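Local coordinates for protein 1-pyrroline-5-carboxylate dehydrogenase (Thermus thermophilus, PDB 1UZB) that probably oxidises the semialdehyde in equilibrium with 1-pyrroline-5-carboxylate to glutamate with NAD+, as an enzyme of the aldehyde dehydrogenase family, at residues 82-85 and 86-89; 261-264 and 265-269; 456-459 and 460-463. All coordinates share one frame; numbering follows the deposited sequence.

Contact 1 (82-85 and 86-89)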
loop_
_atom_site.group_PDB
_atom_site.type_symbol
_atom_site.label_atom_id
_atom_site.label_comp_id
_atom_site.label_asym_id
_atom_site.label_seq_id
_atom_site.Cartn_x
_atom_site.Cartn_y
_atom_site.Cartn_z
ATOM N N ALA A 82 38.479 -21.343 1.547
ATOM C CA ALA A 82 37.660 -21.149 2.737
ATOM C C ALA A 82 36.372 -20.403 2.402
ATOM O O ALA A 82 35.305 -20.727 2.924
ATOM C CB ALA A 82 38.444 -20.385 3.798
ATOM N N ALA A 83 36.477 -19.408 1.527
ATOM C CA ALA A 83 35.325 -18.608 1.130
ATOM C C ALA A 83 34.279 -19.432 0.385
ATOM O O ALA A 83 33.077 -19.252 0.597
ATOM C CB ALA A 83 35.781 -17.434 0.276
ATOM N N TRP A 84 34.720 -20.332 -0.489
ATOM C CA TRP A 84 33.762 -21.151 -1.221
ATOM C C TRP A 84 33.126 -22.190 -0.314
ATOM O O TRP A 84 31.942 -22.496 -0.440
ATOM C CB TRP A 84 34.420 -21.838 -2.419
ATOM C CG TRP A 84 34.497 -20.947 -3.617
ATOM C CD1 TRP A 84 35.618 -20.397 -4.161
ATOM C CD2 TRP A 84 33.394 -20.471 -4.399
ATOM N NE1 TRP A 84 35.284 -19.603 -5.233
ATOM C CE2 TRP A 84 33.926 -19.631 -5.401
ATOM C CE3 TRP A 84 32.007 -20.674 -4.350
ATOM C CZ2 TRP A 84 33.121 -18.991 -6.350
ATOM C CZ3 TRP A 84 31.202 -20.034 -5.302
ATOM C CH2 TRP A 84 31.768 -19.204 -6.285
ATOM N N LYS A 85 33.914 -22.735 0.606
ATOM C CA LYS A 85 33.382 -23.721 1.535
ATOM C C LYS A 85 32.318 -23.056 2.410
ATOM O O LYS A 85 31.263 -23.634 2.677
ATOM C CB LYS A 85 34.509 -24.287 2.404
ATOM C CG LYS A 85 34.072 -25.396 3.339
ATOM C CD LYS A 85 35.249 -25.948 4.120
ATOM C CE LYS A 85 34.815 -27.087 5.025
ATOM N NZ LYS A 85 34.240 -28.216 4.241
ATOM N N ALA A 86 32.592 -21.829 2.843
ATOM C CA ALA A 86 31.650 -21.095 3.679
ATOM C C ALA A 86 30.387 -20.734 2.898
ATOM O O ALA A 86 29.271 -20.810 3.424
ATOM C CB ALA A 86 32.312 -19.831 4.218
ATOM N N PHE A 87 30.563 -20.348 1.641
ATOM C CA PHE A 87 29.436 -19.971 0.796
ATOM C C PHE A 87 28.359 -21.051 0.748
ATOM O O PHE A 87 27.166 -20.746 0.785
ATOM C CB PHE A 87 29.920 -19.673 -0.623
ATOM C CG PHE A 87 28.816 -19.329 -1.580
ATOM C CD1 PHE A 87 28.114 -18.132 -1.459
ATOM C CD2 PHE A 87 28.475 -20.202 -2.607
ATOM C CE1 PHE A 87 27.089 -17.813 -2.353
ATOM C CE2 PHE A 87 27.454 -19.893 -3.504
ATOM C CZ PHE A 87 26.761 -18.699 -3.377
ATOM N N LYS A 88 28.786 -22.310 0.673
ATOM C CA LYS A 88 27.851 -23.432 0.598
ATOM C C LYS A 88 26.756 -23.398 1.655
ATOM O O LYS A 88 25.615 -23.765 1.377
ATOM C CB LYS A 88 28.597 -24.767 0.686
ATOM C CG LYS A 88 29.302 -25.172 -0.596
ATOM C CD LYS A 88 29.968 -26.534 -0.453
ATOM C CE LYS A 88 30.582 -26.995 -1.766
ATOM N NZ LYS A 88 31.593 -26.031 -2.281
ATOM N N THR A 89 27.101 -22.968 2.866
ATOM C CA THR A 89 26.114 -22.897 3.939
ATOM C C THR A 89 25.628 -21.477 4.232
ATOM O O THR A 89 24.466 -21.280 4.570
ATOM C CB THR A 89 26.651 -23.526 5.247
ATOM O OG1 THR A 89 27.911 -22.936 5.591
ATOM C CG2 THR A 89 26.818 -25.030 5.078
HETATM O O HOH W 1 29.939 -24.434 4.873
#

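Contact 2 (261-264 and 265-269)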
loop_
_atom_site.group_PDB
_atom_site.type_symbol
_atom_site.label_atom_id
_atom_site.label_comp_id
_atom_site.label_asym_id
_atom_site.label_seq_id
_atom_site.Cartn_x
_atom_site.Cartn_y
_atom_site.Cartn_z
ATOM N N SER A 261 42.060 4.002 -7.956
ATOM C CA SER A 261 42.435 4.786 -9.127
ATOM C C SER A 261 41.889 4.248 -10.445
ATOM O O SER A 261 41.628 3.051 -10.595
ATOM C CB SER A 261 43.957 4.880 -9.236
ATOM O OG SER A 261 44.505 3.632 -9.619
ATOM N N LEU A 262 41.734 5.150 -11.405
ATOM C CA LEU A 262 41.236 4.786 -12.722
ATOM C C LEU A 262 42.210 3.836 -13.413
ATOM O O LEU A 262 41.800 2.896 -14.089
ATOM C CB LEU A 262 41.042 6.041 -13.573
ATOM C CG LEU A 262 40.634 5.820 -15.033
ATOM C CD1 LEU A 262 39.338 5.024 -15.096
ATOM C CD2 LEU A 262 40.470 7.162 -15.725
ATOM N N GLU A 263 43.504 4.084 -13.241
ATOM C CA GLU A 263 44.518 3.238 -13.860
ATOM C C GLU A 263 44.311 1.775 -13.480
ATOM O O GLU A 263 44.326 0.888 -14.335
ATOM C CB GLU A 263 45.918 3.685 -13.431
ATOM C CG GLU A 263 47.031 2.782 -13.938
ATOM C CD GLU A 263 48.395 3.160 -13.391
ATOM O OE1 GLU A 263 49.387 2.496 -13.762
ATOM O OE2 GLU A 263 48.476 4.116 -12.590
ATOM N N VAL A 264 44.116 1.528 -12.189
ATOM C CA VAL A 264 43.903 0.174 -11.702
ATOM C C VAL A 264 42.514 -0.340 -12.087
ATOM O O VAL A 264 42.358 -1.501 -12.468
ATOM C CB VAL A 264 44.077 0.111 -10.169
ATOM C CG1 VAL A 264 43.797 -1.294 -9.661
ATOM C CG2 VAL A 264 45.494 0.530 -9.798
ATOM N N GLY A 265 41.510 0.528 -11.997
ATOM C CA GLY A 265 40.155 0.130 -12.349
ATOM C C GLY A 265 40.034 -0.342 -13.788
ATOM O O GLY A 265 39.312 -1.297 -14.076
ATOM N N LEU A 266 40.730 0.330 -14.700
ATOM C CA LEU A 266 40.691 -0.056 -16.105
ATOM C C LEU A 266 41.262 -1.462 -16.287
ATOM O O LEU A 266 40.708 -2.275 -17.025
ATOM C CB LEU A 266 41.479 0.946 -16.952
ATOM C CG LEU A 266 40.842 2.333 -17.101
ATOM C CD1 LEU A 266 41.831 3.298 -17.734
ATOM C CD2 LEU A 266 39.577 2.232 -17.944
ATOM N N LYS A 267 42.366 -1.746 -15.604
ATOM C CA LYS A 267 42.996 -3.058 -15.702
ATOM C C LYS A 267 42.087 -4.147 -15.141
ATOM O O LYS A 267 41.980 -5.235 -15.705
ATOM C CB LYS A 267 44.338 -3.058 -14.964
ATOM C CG LYS A 267 45.395 -2.177 -15.613
ATOM C CD LYS A 267 46.698 -2.193 -14.826
ATOM C CE LYS A 267 47.747 -1.308 -15.483
ATOM N NZ LYS A 267 49.011 -1.252 -14.695
ATOM N N ILE A 268 41.427 -3.852 -14.028
ATOM C CA ILE A 268 40.527 -4.814 -13.410
ATOM C C ILE A 268 39.325 -5.114 -14.307
ATOM O O ILE A 268 38.953 -6.272 -14.488
ATOM C CB ILE A 268 40.038 -4.300 -12.037
ATOM C CG1 ILE A 268 41.199 -4.336 -11.039
ATOM C CG2 ILE A 268 38.871 -5.141 -11.540
ATOM C CD1 ILE A 268 40.876 -3.716 -9.704
ATOM N N TYR A 269 38.727 -4.075 -14.881
ATOM C CA TYR A 269 37.566 -4.261 -15.740
ATOM C C TYR A 269 37.922 -5.080 -16.975
ATOM O O TYR A 269 37.151 -5.938 -17.409
ATOM C CB TYR A 269 37.005 -2.905 -16.162
ATOM C CG TYR A 269 35.544 -2.943 -16.531
ATOM C CD1 TYR A 269 35.127 -2.760 -17.848
ATOM C CD2 TYR A 269 34.573 -3.131 -15.550
ATOM C CE1 TYR A 269 33.774 -2.758 -18.180
ATOM C CE2 TYR A 269 33.222 -3.130 -15.866
ATOM C CZ TYR A 269 32.827 -2.940 -17.178
ATOM O OH TYR A 269 31.485 -2.898 -17.475
HETATM O O HOH W 2 48.581 -0.296 -12.111
#

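Contact 3 (456-459 and 460-463)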
loop_
_atom_site.group_PDB
_atom_site.type_symbol
_atom_site.label_atom_id
_atom_site.label_comp_id
_atom_site.label_asym_id
_atom_site.label_seq_id
_atom_site.Cartn_x
_atom_site.Cartn_y
_atom_site.Cartn_z
ATOM N N HIS A 456 18.998 28.116 -13.233
ATOM C CA HIS A 456 20.345 27.570 -13.351
ATOM C C HIS A 456 20.460 26.251 -12.599
ATOM O O HIS A 456 21.046 25.294 -13.104
ATOM C CB HIS A 456 21.376 28.571 -12.830
ATOM C CG HIS A 456 21.608 29.723 -13.754
ATOM N ND1 HIS A 456 22.523 30.718 -13.490
ATOM C CD2 HIS A 456 21.054 30.027 -14.952
ATOM C CE1 HIS A 456 22.523 31.586 -14.487
ATOM N NE2 HIS A 456 21.642 31.189 -15.387
ATOM N N LEU A 457 19.890 26.198 -11.397
ATOM C CA LEU A 457 19.934 24.978 -10.606
ATOM C C LEU A 457 19.206 23.843 -11.315
ATOM O O LEU A 457 19.739 22.742 -11.434
ATOM C CB LEU A 457 19.315 25.208 -9.223
ATOM C CG LEU A 457 20.014 26.215 -8.301
ATOM C CD1 LEU A 457 19.291 26.244 -6.965
ATOM C CD2 LEU A 457 21.480 25.829 -8.095
ATOM N N GLU A 458 17.997 24.107 -11.803
ATOM C CA GLU A 458 17.241 23.057 -12.470
ATOM C C GLU A 458 17.892 22.652 -13.791
ATOM O O GLU A 458 17.781 21.506 -14.221
ATOM C CB GLU A 458 15.786 23.495 -12.661
ATOM C CG GLU A 458 15.075 23.800 -11.336
ATOM C CD GLU A 458 15.070 22.630 -10.356
ATOM O OE1 GLU A 458 14.668 22.834 -9.188
ATOM O OE2 GLU A 458 15.459 21.508 -10.744
ATOM N N TRP A 459 18.579 23.594 -14.426
ATOM C CA TRP A 459 19.292 23.323 -15.671
ATOM C C TRP A 459 20.415 22.328 -15.332
ATOM O O TRP A 459 20.608 21.326 -16.017
ATOM C CB TRP A 459 19.863 24.641 -16.204
ATOM C CG TRP A 459 20.586 24.581 -17.513
ATOM C CD1 TRP A 459 20.779 23.490 -18.306
ATOM C CD2 TRP A 459 21.220 25.680 -18.177
ATOM N NE1 TRP A 459 21.496 23.841 -19.429
ATOM C CE2 TRP A 459 21.779 25.180 -19.373
ATOM C CE3 TRP A 459 21.369 27.041 -17.877
ATOM C CZ2 TRP A 459 22.478 25.995 -20.274
ATOM C CZ3 TRP A 459 22.064 27.853 -18.771
ATOM C CH2 TRP A 459 22.609 27.324 -19.955
ATOM N N ALA A 460 21.146 22.611 -14.261
ATOM C CA ALA A 460 22.227 21.735 -13.822
ATOM C C ALA A 460 21.701 20.356 -13.410
ATOM O O ALA A 460 22.366 19.346 -13.626
ATOM C CB ALA A 460 22.964 22.373 -12.661
ATOM N N ARG A 461 20.516 20.314 -12.806
ATOM C CA ARG A 461 19.927 19.047 -12.388
ATOM C C ARG A 461 19.772 18.134 -13.598
ATOM O O ARG A 461 19.920 16.917 -13.493
ATOM C CB ARG A 461 18.558 19.286 -11.736
ATOM C CG ARG A 461 17.841 18.017 -11.266
ATOM C CD ARG A 461 16.502 18.356 -10.612
ATOM N NE ARG A 461 16.695 19.241 -9.467
ATOM C CZ ARG A 461 16.894 18.826 -8.220
ATOM N NH1 ARG A 461 16.907 17.528 -7.935
ATOM N NH2 ARG A 461 17.130 19.710 -7.262
ATOM N N ARG A 462 19.486 18.737 -14.748
ATOM C CA ARG A 462 19.291 17.982 -15.978
ATOM C C ARG A 462 20.545 17.799 -16.831
ATOM O O ARG A 462 20.671 16.788 -17.524
ATOM C CB ARG A 462 18.224 18.659 -16.850
ATOM C CG ARG A 462 16.891 18.927 -16.167
ATOM C CD ARG A 462 15.841 19.384 -17.177
ATOM N NE ARG A 462 16.244 20.587 -17.905
ATOM C CZ ARG A 462 16.235 21.815 -17.396
ATOM N NH1 ARG A 462 15.840 22.017 -16.146
ATOM N NH2 ARG A 462 16.623 22.845 -18.138
ATOM N N GLU A 463 21.475 18.752 -16.767
ATOM C CA GLU A 463 22.658 18.695 -17.626
ATOM C C GLU A 463 24.070 18.630 -17.042
ATOM O O GLU A 463 25.018 18.415 -17.795
ATOM C CB GLU A 463 22.591 19.854 -18.623
ATOM C CG GLU A 463 21.381 19.804 -19.548
ATOM C CD GLU A 463 21.387 18.586 -20.453
ATOM O OE1 GLU A 463 22.363 18.424 -21.216
ATOM O OE2 GLU A 463 20.420 17.794 -20.406
HETATM O O HOH W 3 17.071 22.571 -7.486
#

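Contact 1 (82-85 and 86-89)
Trp84 turns the edge of its six-membered ring toward the face of Phe87, three residues on in helix 73-90, in an offset edge-to-face pair with centroids 5.6 Å apart and planes at 86°. The touch is made at the benzo corner of the indole, where Trp84 CZ3 comes within 3.8 Å of Phe87 CD2. Arg252 makes a cation-pi contact with the indole, and its backbone O accepts from Trp84 NE1. The rings lie side by side and point the same way although their first torsions differ: CG of Trp84 stands beside its own N (chi1 -83°), whereas CG of Phe87 lies opposite its N (chi1 178°). Next to the rings runs ordinary helix bonding. Phe87 N donates to Ala83 O at 2.9 Å, and this carbonyl also accepts from Thr203 OG1; Lys88 N reaches Trp84 O only weakly, at 3.4 Å. The apolar side of the helix faces strand 165-180, with Ala83 and Trp84 on Ala176 and Phe87 on Pro173. Lys85 and Lys88 belong to the exposed part of the helix. There a water donates to Lys85 O at 2.7 Å and meets Thr89 OG1 at 2.6 Å, linking this backbone carbonyl to a side chain one turn later. The chemistry is therefore divided: the aromatic pair joins helix to strand by apolar packing, the indole N-H is satisfied by a backbone carbonyl, and the positive charge of Arg252 is likely to be eased by the pi electrons of Trp84.

Contact 2 (261-264 and 265-269)
Leu262 and Leu266, one turn apart near the start of helix 262-272, form the close apolar part of this contact: Leu262 CD1 lies 3.7 Å from Leu266 CG, the two chains crossing at a slant. With CG of Leu262 opposite its N (chi1 175°), its branch leans along the helix toward Leu266. Both leucines also pack on Phe282 of the second subunit, so an alanine in place of Leu266 would probably open a gap beside Leu262 CD1 and weaken the packing against that phenylalanine. A second apolar pair, Val264 CG1 to Ile268 CD1 at 3.8 Å, is laid against Phe258 of strand 255-259. The backbone here is tight as well, Ser261 O accepting firmly from Gly265 N at 2.9 Å.

The polar side is looser. Glu263 and Lys267 run extended and side by side, but Glu263 OE1 and Lys267 NZ stay 3.9 Å apart, a long salt bridge. A water between them accepts from Lys267 NZ at 2.8 Å and gives only a weak bond to Glu263 OE1. At the N-cap, Ser261 OG takes a weak bond from Val264 N at 3.3 Å.

The chemistry thus puts charge pairing, partly carried by water, on the exposed side of the helix in this beta-alpha-beta unit, and leaves the close hydrophobic contacts to join it to its own sheet and to the neighbouring subunit.

Contact 3 (456-459 and 460-463)
Glu458 and Arg461 make the charged contact, a salt bridge from Arg461 NE to Glu458 OE2 at 2.9 Å. OE2 is met on its syn side, and the carboxylate and guanidinium planes are 31° apart. The glutamate chain bends at chi2 (-57°), bringing its carboxylate alongside the arginine. A water closes the pair from the other oxygen, donating to Glu458 OE1 at 3.0 Å and accepting from Arg461 NH2 at 2.9 Å in the guanidinium plane. Both charges have further mates: Arg461 NH1 pairs with Glu168 of the second subunit, and Glu458 OE1 with Arg100 of the third.

Among the van der Waals contacts, Glu463 CG meets the indole edge of Trp459 in its plane, 3.9 Å from Trp459 CD1. The guanidinium of Arg462 folds back along the helix and sets one face over Trp459 CA, which lies 3.7 Å from Arg462 NH2. The indole itself packs on Phe431, Ala432 and Leu435 of helix 431-439.

Backbone bonds run on to the end of helix 454-463. Glu463 N donates to Trp459 O at 2.8 Å, while Arg462 N divides itself between Glu458 O at 3.3 Å and, weakly, Trp459 O.

Leu457 and Ala460 turn to Val449 and Phe471 on the two flanking strands. This is the helix of a beta-alpha-beta unit, strand 446-450, helix 454-463 and strand 468-471, packed on its sheet with the Glu458 and Arg461 pair buried against two neighbouring subunits within an aldehyde dehydrogenase fold.

How the contacts relate
All three contacts are short helical stretches of about two turns, partly buried, and within one chain no two share a helix or touch. Contacts 1 and 3 lie on opposite sides of the chain's centre, centres about 48 Å apart; contact 2 is nearer the middle. Contacts 2 and 3 each belong to a beta-alpha-beta unit and reach the second subunit, whereas contact 1 packs mainly within its own chain; Glu463 of contact 3 makes at most a long, weak ion pair with Lys88 of a neighbouring subunit. Their chemistry follows: an aromatic pair against a strand in contact 1, aliphatic packing with a long, water-assisted ion pair in contact 2, and in contact 3 a close salt bridge shared with two neighbouring subunits.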